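Side-chain contacts in 2-methyl-aconitate isomerase (Shewanella oneidensis, PDB 5K87), which catalyses the cis-trans isomerization of 2-methyl-aconitate by base-catalysed proton abstraction coupled with rotation about the C2-C3 bond, during propionate breakdown through the 2-methylcitrate cycle: residues G68-S71 and S72-E75; I141-A144 and N145-K148; K254-T257 and I258-H261; L343-G347 and G348-A352. The protein carries 1 engineered substitution. All coordinates share one frame; numbering follows the deposited sequence.

Contact 1: residues G68-S71 and S72-E75; sequences GATS and STSE. Engineered in segment 72-75: Glu75 (natural residue Lys). With MLI (malonate ion), chain C.
Ser71 and Ser72 close together on one carboxylate of the malonate ion. Malonate O8 accepts three bonds: from Ser71 OG at 2.8 Å, from Ser72 OG at 2.9 Å, and from the amide of Ser72. Each serine has its OG between backbone N and carbonyl carbon (chi1 68° and 52°), which brings both hydroxyls to the same oxygen as that amide. The other carboxylate is met by Ser71 N, whose bond to malonate O6 is 2.9 Å long and nearly straight. The next shell is a pair of threonines. Thr70 OG1 and Thr73 OG1 are hydrogen-bonded at 2.8 Å, and a water joins Thr70 OG1 to Ser72 OG. The backbone turns tightly: Thr73 N bonds to Thr70 O at 3.0 Å, and Gly68 N bonds to Thr73 O at 2.9 Å. Glu75 is engineered in place of Lys. Its OE2 and Ser71 O, two acceptors, lie 3.2 Å apart; Gln95 donates to Ser71 O. Ser71 to Ser74 belong to the substrate site, as does position 75. The loop follows helix 43-53 and leads into strand 75-81, with strands 24-30 and 89-96 beside it and Ile63 of the second subunit packed on Thr73.

Contact 2: residues I141-A144 and N145-K148; sequences IWQA and NIGK
The Trp142 ring has the backbone of Gly147 and Lys148 against it. Lys148 N lies over one face, 3.8 Å above the plane and offset toward the rim. Gly147 C approaches the ring obliquely, 3.4 Å from Trp142 CH2. His87 packs edge-to-face with this indole, and Lys84 makes a cation-pi contact with it. The second pair of flat groups is the amides of Gln143 and Asn145, nearly coplanar at 23°. Gln143 NE2 gives an almost straight bond to Asn145 OD1, 2.8 Å long, with that oxygen close to the Gln143 amide plane. The Gln143 chain bends at chi2 (-55°), which turns its amide back over the turn. Its OE1 then accepts from Ile146 N at 3.0 Å, nearly in line with the carbonyl bond, and more weakly from Asn145 N. Asn145 is held from outside as well, by Phe93 N and Trp105 O. On the backbone, Gln143 N bonds to Lys148 O at 2.8 Å. Gln143 O takes Lys148 N at 3.3 Å and, weakly, Gly147 N. Gly147 and Lys148 thus both face Gln143. This is a G1 beta bulge, with glycine at positive phi, in the hairpin linking antiparallel strands 135-143 and 148-157.

Contact 3: residues K254-T257 and I258-H261; sequences KFET and IRAH
Arg259 reaches back along its helix to Glu256, one turn earlier. Its CB lies 3.4 Å from Phe255 O. The chain then runs out with CG anti to the backbone N and bends at chi3 (72°). CD passes 3.8 Å from Glu256 OE1. Beyond it, NE bonds to Glu256 OE1 at 2.9 Å, and NH2 bonds to Glu256 OE2 at 3.0 Å. The guanidinium therefore grips the carboxylate side-on, one nitrogen to each oxygen. Both oxygens lie close to the guanidinium plane. OE2 uses its syn lone pair, while OE1 is met on the syn side but out of the carboxylate plane. The two planes are 31° apart. Further partners hold both groups: Arg259 NH2 also bonds to Arg278 O, NH1 to Pro282 O, and Glu256 OE2 to Gln279 NE2. The pair thus ties the helix to residues 278-282, just before strand 283-288.

His261 makes a second local closure. Its ND1 bonds to Thr257 O at 2.9 Å, with that oxygen in the ring plane. His261 N bonds to the same oxygen at 3.0 Å. The two donors come from opposite faces of the carbonyl plane. Thr257 CG2 lies 3.7 Å from His261 ND1 and, like the ring, points along the same side of the helix. Ile258 CD1 packs 4.0 Å from Lys254 CG, side by side. These are i to i+3 and i to i+4 contacts on helix 249-266, combining an intrahelical salt bridge with regular alpha-helical backbone bonds.

Contact 4: residues L343-G347 and G348-A352; sequences LAAGG and GEKEA
A Schellman motif ends helix 340-344, and the side chain of Lys350 folds back from the following loop onto carbonyl groups of the turn that follows the helix. Gly346 is the C-prime residue, with positive phi (101°). Its N bonds to Leu343 O at 3.0 Å, and Gly347 N bonds to Asn342 O. Ala345 is the first residue to leave the helical backbone angles. Lys350 carries the contact across the loop. Its chain is extended from CB to CE and turns only at the last bond, with chi4 at -58°. That turn brings NZ to Ala345 O at 2.9 Å. The ammonium nitrogen lies well above the plane of this carbonyl, not on a lone pair. Gly347 O is a second, weak acceptor at 3.2 Å from Lys350 NZ. The carbon part of the chain packs too: Lys350 CE lies 3.6 Å from Ala345 CB, and CD is 3.9 Å from the same methyl. Gly347 and Gly348 both have positive phi and carry the chain round between the two parts. Asn342 ND2 adds a bond to Gly348 O and ties the loop to the helix. The site is at the surface, away from the substrate and catalytic residues. A positively charged amine beside carbonyl oxygens just past a helix C-terminus would probably be favoured by the helix dipole, while Lys350 CD and CE pack against the Ala345 methyl.

In the fold
The four contacts follow one another in the chain, and none touches another. Contact 1 binds a malonate ion, and a second malonate lies about 3 Å from the side chain of Glu75. The side chain of this engineered Glu75 is about 4 Å from that of Cys109, inferred to be a proton donor or acceptor. Contact 2 lies near the same residue, with the Gln143 side chain about 7 Å from that of Cys109. Contact 3 stands beside another part of the substrate site: the side chain of Arg259 is about 6 Å from that of Lys283. Contact 4 is remote, its centre about 32 Å from that of contact 1, across the chain's centre.

Contact 1: residues G68-S71 and S72-E75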
ATOM      1  N   GLY A  68       1.880   3.665  -0.424  1.00 11.48           N
ATOM      2  CA  GLY A  68       0.947   2.568  -0.248  1.00 13.68           C
ATOM      3  C   GLY A  68      -0.491   2.965  -0.511  1.00 13.20           C
ATOM      4  O   GLY A  68      -1.418   2.237  -0.141  1.00 13.91           O
ATOM      5  N   ALA A  69      -0.676   4.111  -1.159  1.00 12.18           N
ATOM      6  CA  ALA A  69      -1.993   4.559  -1.614  1.00 13.29           C
ATOM      7  C   ALA A  69      -2.967   4.882  -0.479  1.00 12.43           C
ATOM      8  O   ALA A  69      -4.183   4.799  -0.658  1.00 13.68           O
ATOM      9  CB  ALA A  69      -2.608   3.544  -2.592  1.00 17.12           C
ATOM     10  N   THR A  70      -2.432   5.260   0.677  1.00 11.21           N
ATOM     11  CA  THR A  70      -3.230   5.784   1.774  1.00 11.71           C
ATOM     12  C   THR A  70      -2.462   6.960   2.355  1.00 11.63           C
ATOM     13  O   THR A  70      -1.243   7.075   2.166  1.00 12.12           O
ATOM     14  CB  THR A  70      -3.472   4.751   2.887  1.00 12.76           C
ATOM     15  OG1 THR A  70      -2.237   4.494   3.569  1.00 12.54           O
ATOM     16  CG2 THR A  70      -4.039   3.448   2.332  1.00 14.47           C
ATOM     17  N   SER A  71      -3.159   7.831   3.076  1.00 11.40           N
ATOM     18  CA  SER A  71      -2.494   8.993   3.646  1.00 13.35           C
ATOM     19  C   SER A  71      -1.382   8.572   4.616  1.00 12.53           C
ATOM     20  O   SER A  71      -0.339   9.234   4.694  1.00 15.16           O
ATOM     21  CB  SER A  71      -3.501   9.930   4.325  1.00 15.52           C
ATOM     22  OG  SER A  71      -4.055   9.351   5.486  1.00 17.45           O
ATOM     23  N   SER A  72      -1.592   7.467   5.326  1.00 12.03           N
ATOM     24  CA  SER A  72      -0.607   7.048   6.318  0.56 12.99           C
ATOM     25  C   SER A  72       0.571   6.294   5.703  1.00 12.75           C
ATOM     26  O   SER A  72       1.502   5.918   6.416  1.00 13.60           O
ATOM     27  CB  SER A  72      -1.266   6.228   7.428  0.56 17.05           C
ATOM     28  OG  SER A  72      -2.024   5.167   6.886  0.56 15.91           O
ATOM     29  N   THR A  73       0.543   6.101   4.386  1.00 11.11           N
ATOM     30  CA  THR A  73       1.649   5.475   3.663  1.00 11.02           C
ATOM     31  C   THR A  73       2.070   6.288   2.445  1.00 12.10           C
ATOM     32  O   THR A  73       2.666   5.736   1.519  1.00 15.47           O
ATOM     33  CB  THR A  73       1.312   4.041   3.195  1.00 12.30           C
ATOM     34  OG1 THR A  73       0.204   4.074   2.288  1.00 13.66           O
ATOM     35  CG2 THR A  73       0.976   3.142   4.369  1.00 13.61           C
ATOM     36  N   SER A  74       1.776   7.587   2.431  1.00 10.94           N
ATOM     37  CA  SER A  74       2.202   8.461   1.340  1.00 11.03           C
ATOM     38  C   SER A  74       2.906   9.648   1.986  1.00 10.67           C
ATOM     39  O   SER A  74       2.420  10.779   1.973  1.00 12.12           O
ATOM     40  CB  SER A  74       0.997   8.884   0.492  1.00 11.28           C
ATOM     41  OG  SER A  74       1.394   9.538  -0.714  1.00 11.56           O
ATOM     42  N   GLU A  75       4.059   9.343   2.584  1.00 11.14           N
ATOM     43  CA  GLU A  75       4.703  10.193   3.581  1.00 11.42           C
ATOM     44  C   GLU A  75       6.199  10.252   3.350  1.00 11.35           C
ATOM     45  O   GLU A  75       6.841   9.222   3.090  1.00 11.10           O
ATOM     46  CB  GLU A  75       4.425   9.675   5.003  1.00 11.88           C
ATOM     47  CG  GLU A  75       2.952   9.731   5.380  1.00 13.34           C
ATOM     48  CD  GLU A  75       2.670   9.562   6.859  1.00 14.10           C
ATOM     49  OE1 GLU A  75       3.560   9.182   7.636  1.00 16.71           O
ATOM     50  OE2 GLU A  75       1.521   9.829   7.262  1.00 16.69           O
TER
HETATM   51  C1  MLI C 401      -6.710   6.945   5.490  1.00 17.04           C
HETATM   52  C2  MLI C 401      -6.522   6.770   3.995  1.00 17.34           C
HETATM   53  C3  MLI C 401      -5.579   6.272   6.232  1.00 16.78           C
HETATM   54  O6  MLI C 401      -5.995   7.690   3.324  1.00 18.76           O
HETATM   55  O7  MLI C 401      -6.892   5.709   3.439  1.00 22.54           O
HETATM   56  O8  MLI C 401      -4.389   6.563   5.952  1.00 17.09           O
HETATM   57  O9  MLI C 401      -5.841   5.427   7.119  1.00 15.84           O
HETATM   58  O   HOH W   1      -2.543   2.641   5.455  1.00 18.96           O

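Contact 2: residues I141-A144 and N145-K148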
ATOM      1  N   ILE A 141      13.856  17.160  19.105  1.00 12.87           N
ATOM      2  CA  ILE A 141      13.514  17.378  17.706  1.00 12.82           C
ATOM      3  C   ILE A 141      12.905  18.755  17.519  1.00 12.76           C
ATOM      4  O   ILE A 141      11.974  19.127  18.232  1.00 13.04           O
ATOM      5  CB  ILE A 141      12.500  16.319  17.221  1.00 11.96           C
ATOM      6  CG1 ILE A 141      13.066  14.905  17.386  1.00 13.62           C
ATOM      7  CG2 ILE A 141      12.135  16.569  15.776  1.00 12.99           C
ATOM      8  CD1 ILE A 141      12.019  13.817  17.350  1.00 14.41           C
ATOM      9  N   TRP A 142      13.429  19.513  16.567  1.00 11.84           N
ATOM     10  CA  TRP A 142      12.792  20.747  16.134  1.00 12.19           C
ATOM     11  C   TRP A 142      11.884  20.402  14.965  1.00 11.53           C
ATOM     12  O   TRP A 142      12.348  20.035  13.880  1.00 11.76           O
ATOM     13  CB  TRP A 142      13.831  21.786  15.723  1.00 12.92           C
ATOM     14  CG  TRP A 142      13.230  23.060  15.204  1.00 14.24           C
ATOM     15  CD1 TRP A 142      13.333  23.561  13.934  1.00 15.82           C
ATOM     16  CD2 TRP A 142      12.436  23.996  15.943  1.00 15.25           C
ATOM     17  NE1 TRP A 142      12.654  24.754  13.843  1.00 18.47           N
ATOM     18  CE2 TRP A 142      12.092  25.038  15.055  1.00 16.38           C
ATOM     19  CE3 TRP A 142      11.983  24.051  17.265  1.00 15.84           C
ATOM     20  CZ2 TRP A 142      11.319  26.130  15.458  1.00 17.50           C
ATOM     21  CZ3 TRP A 142      11.204  25.138  17.657  1.00 18.50           C
ATOM     22  CH2 TRP A 142      10.888  26.160  16.754  1.00 17.65           C
ATOM     23  N   GLN A 143      10.585  20.480  15.215  1.00 11.86           N
ATOM     24  CA  GLN A 143       9.584  20.230  14.193  1.00 12.50           C
ATOM     25  C   GLN A 143       9.507  21.495  13.353  1.00 12.55           C
ATOM     26  O   GLN A 143       8.943  22.501  13.785  1.00 13.06           O
ATOM     27  CB  GLN A 143       8.238  19.881  14.832  1.00 12.47           C
ATOM     28  CG  GLN A 143       7.454  18.835  14.045  1.00 12.08           C
ATOM     29  CD  GLN A 143       7.264  19.248  12.603  1.00 12.35           C
ATOM     30  OE1 GLN A 143       7.008  20.415  12.312  1.00 13.39           O
ATOM     31  NE2 GLN A 143       7.421  18.302  11.685  1.00 13.02           N
ATOM     32  N   ALA A 144      10.106  21.450  12.170  1.00 12.98           N
ATOM     33  CA  ALA A 144      10.286  22.642  11.367  1.00 13.90           C
ATOM     34  C   ALA A 144       9.074  23.032  10.531  1.00 13.91           C
ATOM     35  O   ALA A 144       9.018  24.157  10.031  1.00 17.14           O
ATOM     36  CB  ALA A 144      11.528  22.499  10.487  1.00 14.08           C
ATOM     37  N   ASN A 145       8.107  22.134  10.370  1.00 13.57           N
ATOM     38  CA  ASN A 145       6.854  22.515   9.713  1.00 14.33           C
ATOM     39  C   ASN A 145       6.062  23.499  10.560  1.00 14.56           C
ATOM     40  O   ASN A 145       5.473  24.444  10.030  1.00 16.15           O
ATOM     41  CB  ASN A 145       5.952  21.301   9.461  1.00 12.71           C
ATOM     42  CG  ASN A 145       6.598  20.240   8.587  1.00 13.73           C
ATOM     43  OD1 ASN A 145       7.287  19.343   9.091  1.00 13.51           O
ATOM     44  ND2 ASN A 145       6.357  20.309   7.279  1.00 13.43           N
ATOM     45  N   ILE A 146       6.012  23.243  11.864  1.00 13.21           N
ATOM     46  CA  ILE A 146       5.124  23.973  12.767  1.00 15.30           C
ATOM     47  C   ILE A 146       5.864  24.765  13.852  1.00 14.73           C
ATOM     48  O   ILE A 146       5.235  25.502  14.622  1.00 16.04           O
ATOM     49  CB  ILE A 146       4.089  23.028  13.423  1.00 14.62           C
ATOM     50  CG1 ILE A 146       4.772  22.036  14.362  1.00 15.33           C
ATOM     51  CG2 ILE A 146       3.284  22.297  12.354  1.00 18.36           C
ATOM     52  CD1 ILE A 146       3.805  21.147  15.134  1.00 16.98           C
ATOM     53  N   GLY A 147       7.184  24.642  13.912  1.00 14.20           N
ATOM     54  CA  GLY A 147       7.970  25.411  14.864  1.00 14.14           C
ATOM     55  C   GLY A 147       7.727  25.006  16.310  1.00 15.87           C
ATOM     56  O   GLY A 147       7.443  25.860  17.164  1.00 15.66           O
ATOM     57  N   LYS A 148       7.839  23.710  16.594  1.00 14.15           N
ATOM     58  CA  LYS A 148       7.588  23.169  17.928  1.00 13.99           C
ATOM     59  C   LYS A 148       8.662  22.161  18.315  1.00 12.77           C
ATOM     60  O   LYS A 148       9.267  21.529  17.444  1.00 14.32           O
ATOM     61  CB  LYS A 148       6.226  22.467  17.974  1.00 15.09           C
ATOM     62  CG  LYS A 148       5.023  23.387  17.880  1.00 16.34           C
ATOM     63  CD  LYS A 148       4.905  24.261  19.119  1.00 17.86           C
ATOM     64  CE  LYS A 148       3.624  25.081  19.109  1.00 18.96           C
ATOM     65  NZ  LYS A 148       3.581  26.015  20.269  1.00 20.37           N
TER

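Contact 3: residues K254-T257 and I258-H261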
ATOM      1  N   LYS A 254     -19.901  15.314   2.925  1.00 16.24           N
ATOM      2  CA  LYS A 254     -20.428  16.048   4.065  1.00 15.54           C
ATOM      3  C   LYS A 254     -19.307  16.438   5.027  1.00 14.44           C
ATOM      4  O   LYS A 254     -19.209  17.595   5.439  1.00 14.53           O
ATOM      5  CB  LYS A 254     -21.503  15.236   4.784  1.00 16.77           C
ATOM      6  CG  LYS A 254     -22.183  15.967   5.934  1.00 18.66           C
ATOM      7  CD  LYS A 254     -23.327  15.120   6.474  1.00 20.04           C
ATOM      8  CE  LYS A 254     -24.014  15.774   7.657  1.00 23.23           C
ATOM      9  NZ  LYS A 254     -25.080  14.881   8.201  1.00 25.73           N
ATOM     10  N   PHE A 255     -18.449  15.478   5.372  1.00 15.07           N
ATOM     11  CA  PHE A 255     -17.301  15.771   6.226  1.00 15.08           C
ATOM     12  C   PHE A 255     -16.436  16.875   5.643  1.00 13.76           C
ATOM     13  O   PHE A 255     -15.973  17.749   6.373  1.00 14.92           O
ATOM     14  CB  PHE A 255     -16.442  14.528   6.444  1.00 15.39           C
ATOM     15  CG  PHE A 255     -16.920  13.647   7.556  1.00 13.37           C
ATOM     16  CD1 PHE A 255     -16.897  14.091   8.867  1.00 15.54           C
ATOM     17  CD2 PHE A 255     -17.346  12.360   7.298  1.00 16.02           C
ATOM     18  CE1 PHE A 255     -17.323  13.273   9.895  1.00 19.07           C
ATOM     19  CE2 PHE A 255     -17.769  11.533   8.318  1.00 17.55           C
ATOM     20  CZ  PHE A 255     -17.766  11.992   9.620  1.00 17.65           C
ATOM     21  N   GLU A 256     -16.233  16.845   4.331  1.00 14.61           N
ATOM     22  CA  GLU A 256     -15.384  17.844   3.705  1.00 15.31           C
ATOM     23  C   GLU A 256     -15.983  19.250   3.791  1.00 13.87           C
ATOM     24  O   GLU A 256     -15.261  20.215   4.023  1.00 15.05           O
ATOM     25  CB  GLU A 256     -15.022  17.449   2.270  1.00 16.21           C
ATOM     26  CG  GLU A 256     -14.138  18.478   1.548  1.00 17.97           C
ATOM     27  CD  GLU A 256     -12.817  18.798   2.255  1.00 16.98           C
ATOM     28  OE1 GLU A 256     -12.357  18.039   3.138  1.00 17.65           O
ATOM     29  OE2 GLU A 256     -12.216  19.834   1.907  1.00 20.34           O
ATOM     30  N   THR A 257     -17.296  19.361   3.593  0.78 16.10           N
ATOM     31  CA  THR A 257     -17.960  20.659   3.702  0.78 16.81           C
ATOM     32  C   THR A 257     -17.877  21.195   5.131  0.78 15.61           C
ATOM     33  O   THR A 257     -17.620  22.377   5.342  0.78 16.77           O
ATOM     34  CB  THR A 257     -19.429  20.602   3.229  0.78 17.93           C
ATOM     35  OG1 THR A 257     -19.481  20.119   1.879  0.78 20.31           O
ATOM     36  CG2 THR A 257     -20.052  21.990   3.285  0.78 19.92           C
ATOM     37  N   ILE A 258     -18.071  20.319   6.111  1.00 13.89           N
ATOM     38  CA  ILE A 258     -17.961  20.715   7.506  1.00 15.10           C
ATOM     39  C   ILE A 258     -16.523  21.146   7.824  1.00 14.67           C
ATOM     40  O   ILE A 258     -16.305  22.162   8.486  1.00 14.42           O
ATOM     41  CB  ILE A 258     -18.429  19.608   8.460  1.00 14.23           C
ATOM     42  CG1 ILE A 258     -19.898  19.262   8.191  1.00 17.05           C
ATOM     43  CG2 ILE A 258     -18.268  20.072   9.892  1.00 17.63           C
ATOM     44  CD1 ILE A 258     -20.369  17.988   8.870  1.00 17.80           C
ATOM     45  N   ARG A 259     -15.548  20.380   7.330  1.00 13.60           N
ATOM     46  CA  ARG A 259     -14.138  20.706   7.534  1.00 14.28           C
ATOM     47  C   ARG A 259     -13.803  22.087   6.957  1.00 14.18           C
ATOM     48  O   ARG A 259     -13.110  22.881   7.588  1.00 13.71           O
ATOM     49  CB  ARG A 259     -13.234  19.631   6.921  1.00 13.42           C
ATOM     50  CG  ARG A 259     -11.768  19.739   7.338  1.00 13.46           C
ATOM     51  CD  ARG A 259     -10.873  18.790   6.525  1.00 12.61           C
ATOM     52  NE  ARG A 259     -10.734  19.258   5.153  1.00 13.35           N
ATOM     53  CZ  ARG A 259      -9.805  20.113   4.741  1.00 13.26           C
ATOM     54  NH1 ARG A 259      -8.872  20.579   5.564  1.00 13.84           N
ATOM     55  NH2 ARG A 259      -9.804  20.495   3.476  1.00 14.12           N
ATOM     56  N   ALA A 260     -14.306  22.370   5.757  1.00 14.19           N
ATOM     57  CA  ALA A 260     -14.077  23.664   5.118  1.00 13.97           C
ATOM     58  C   ALA A 260     -14.658  24.804   5.945  1.00 15.36           C
ATOM     59  O   ALA A 260     -14.014  25.828   6.153  1.00 15.13           O
ATOM     60  CB  ALA A 260     -14.677  23.667   3.731  1.00 14.63           C
ATOM     61  N   HIS A 261     -15.886  24.624   6.418  1.00 14.78           N
ATOM     62  CA  HIS A 261     -16.516  25.656   7.227  1.00 16.10           C
ATOM     63  C   HIS A 261     -15.807  25.840   8.561  1.00 16.76           C
ATOM     64  O   HIS A 261     -15.691  26.962   9.059  1.00 17.21           O
ATOM     65  CB  HIS A 261     -18.008  25.373   7.395  1.00 17.27           C
ATOM     66  CG  HIS A 261     -18.814  25.777   6.204  1.00 18.22           C
ATOM     67  ND1 HIS A 261     -18.952  24.977   5.090  1.00 21.53           N
ATOM     68  CD2 HIS A 261     -19.481  26.923   5.928  1.00 25.66           C
ATOM     69  CE1 HIS A 261     -19.693  25.601   4.192  1.00 23.42           C
ATOM     70  NE2 HIS A 261     -20.026  26.783   4.676  1.00 26.23           N
TER

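Contact 4: residues L343-G347 and G348-A352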
ATOM      1  N   LEU A 343     -15.934  16.584  27.432  1.00 15.02           N
ATOM      2  CA  LEU A 343     -17.279  16.188  27.827  1.00 17.07           C
ATOM      3  C   LEU A 343     -17.578  14.740  27.446  1.00 17.05           C
ATOM      4  O   LEU A 343     -18.226  14.017  28.200  1.00 18.10           O
ATOM      5  CB  LEU A 343     -18.316  17.139  27.234  1.00 18.13           C
ATOM      6  CG  LEU A 343     -18.275  18.566  27.790  1.00 18.42           C
ATOM      7  CD1 LEU A 343     -19.295  19.433  27.077  1.00 26.20           C
ATOM      8  CD2 LEU A 343     -18.518  18.583  29.294  1.00 24.90           C
ATOM      9  N   ALA A 344     -17.094  14.307  26.282  1.00 15.93           N
ATOM     10  CA  ALA A 344     -17.258  12.919  25.873  1.00 16.41           C
ATOM     11  C   ALA A 344     -16.568  11.998  26.871  1.00 16.91           C
ATOM     12  O   ALA A 344     -16.988  10.857  27.073  1.00 18.40           O
ATOM     13  CB  ALA A 344     -16.707  12.699  24.462  1.00 16.23           C
ATOM     14  N   ALA A 345     -15.514  12.506  27.504  1.00 16.07           N
ATOM     15  CA  ALA A 345     -14.747  11.725  28.470  1.00 20.12           C
ATOM     16  C   ALA A 345     -15.239  11.896  29.909  1.00 20.56           C
ATOM     17  O   ALA A 345     -14.596  11.426  30.849  1.00 21.39           O
ATOM     18  CB  ALA A 345     -13.261  12.057  28.370  1.00 19.88           C
ATOM     19  N   GLY A 346     -16.376  12.562  30.078  1.00 20.64           N
ATOM     20  CA  GLY A 346     -17.004  12.649  31.389  1.00 21.42           C
ATOM     21  C   GLY A 346     -16.799  13.954  32.135  1.00 22.48           C
ATOM     22  O   GLY A 346     -17.316  14.129  33.243  1.00 23.30           O
ATOM     23  N   GLY A 347     -16.042  14.874  31.548  1.00 19.21           N
ATOM     24  CA  GLY A 347     -15.848  16.185  32.136  1.00 19.32           C
ATOM     25  C   GLY A 347     -14.805  16.210  33.234  1.00 19.77           C
ATOM     26  O   GLY A 347     -14.316  15.170  33.667  1.00 21.55           O
ATOM     27  N   GLY A 348     -14.455  17.414  33.672  1.00 19.89           N
ATOM     28  CA  GLY A 348     -13.493  17.600  34.745  1.00 20.87           C
ATOM     29  C   GLY A 348     -12.058  17.628  34.259  1.00 17.83           C
ATOM     30  O   GLY A 348     -11.769  17.310  33.101  1.00 20.27           O
ATOM     31  N   GLU A 349     -11.143  18.010  35.139  1.00 16.74           N
ATOM     32  CA  GLU A 349      -9.724  17.962  34.821  1.00 17.38           C
ATOM     33  C   GLU A 349      -9.297  16.520  34.546  1.00 18.13           C
ATOM     34  O   GLU A 349      -9.800  15.582  35.165  1.00 20.11           O
ATOM     35  CB  GLU A 349      -8.905  18.593  35.948  1.00 18.78           C
ATOM     36  CG  GLU A 349      -9.160  20.088  36.099  1.00 18.50           C
ATOM     37  CD  GLU A 349      -8.382  20.698  37.246  1.00 30.44           C
ATOM     38  OE1 GLU A 349      -7.138  20.749  37.160  1.00 30.05           O
ATOM     39  OE2 GLU A 349      -9.011  21.126  38.235  1.00 28.97           O
ATOM     40  N   LYS A 350      -8.400  16.352  33.577  1.00 18.72           N
ATOM     41  CA  LYS A 350      -7.982  15.030  33.108  1.00 18.07           C
ATOM     42  C   LYS A 350      -6.534  15.052  32.671  1.00 18.31           C
ATOM     43  O   LYS A 350      -6.192  15.691  31.671  1.00 21.97           O
ATOM     44  CB  LYS A 350      -8.840  14.581  31.925  1.00 21.98           C
ATOM     45  CG  LYS A 350     -10.271  14.308  32.282  1.00 26.73           C
ATOM     46  CD  LYS A 350     -11.058  13.834  31.097  1.00 26.07           C
ATOM     47  CE  LYS A 350     -12.499  13.636  31.498  1.00 26.40           C
ATOM     48  NZ  LYS A 350     -12.611  12.662  32.621  1.00 32.09           N
ATOM     49  N   GLU A 351      -5.681  14.332  33.388  0.90 16.49           N
ATOM     50  CA  GLU A 351      -4.264  14.325  33.036  0.90 17.75           C
ATOM     51  C   GLU A 351      -3.937  13.382  31.885  0.90 16.86           C
ATOM     52  O   GLU A 351      -2.851  13.457  31.313  0.90 18.57           O
ATOM     53  CB  GLU A 351      -3.379  14.043  34.256  0.90 25.00           C
ATOM     54  CG  GLU A 351      -3.599  12.708  34.930  0.90 33.60           C
ATOM     55  CD  GLU A 351      -2.818  12.600  36.228  0.90 50.58           C
ATOM     56  OE1 GLU A 351      -2.377  13.650  36.745  0.90 49.23           O
ATOM     57  OE2 GLU A 351      -2.642  11.471  36.731  0.90 57.04           O
ATOM     58  N   ALA A 352      -4.872  12.507  31.542  1.00 15.20           N
ATOM     59  CA  ALA A 352      -4.688  11.611  30.408  1.00 16.14           C
ATOM     60  C   ALA A 352      -6.028  11.039  30.017  1.00 16.05           C
ATOM     61  O   ALA A 352      -6.965  11.025  30.826  1.00 17.29           O
ATOM     62  CB  ALA A 352      -3.732  10.478  30.759  1.00 16.15           C
TER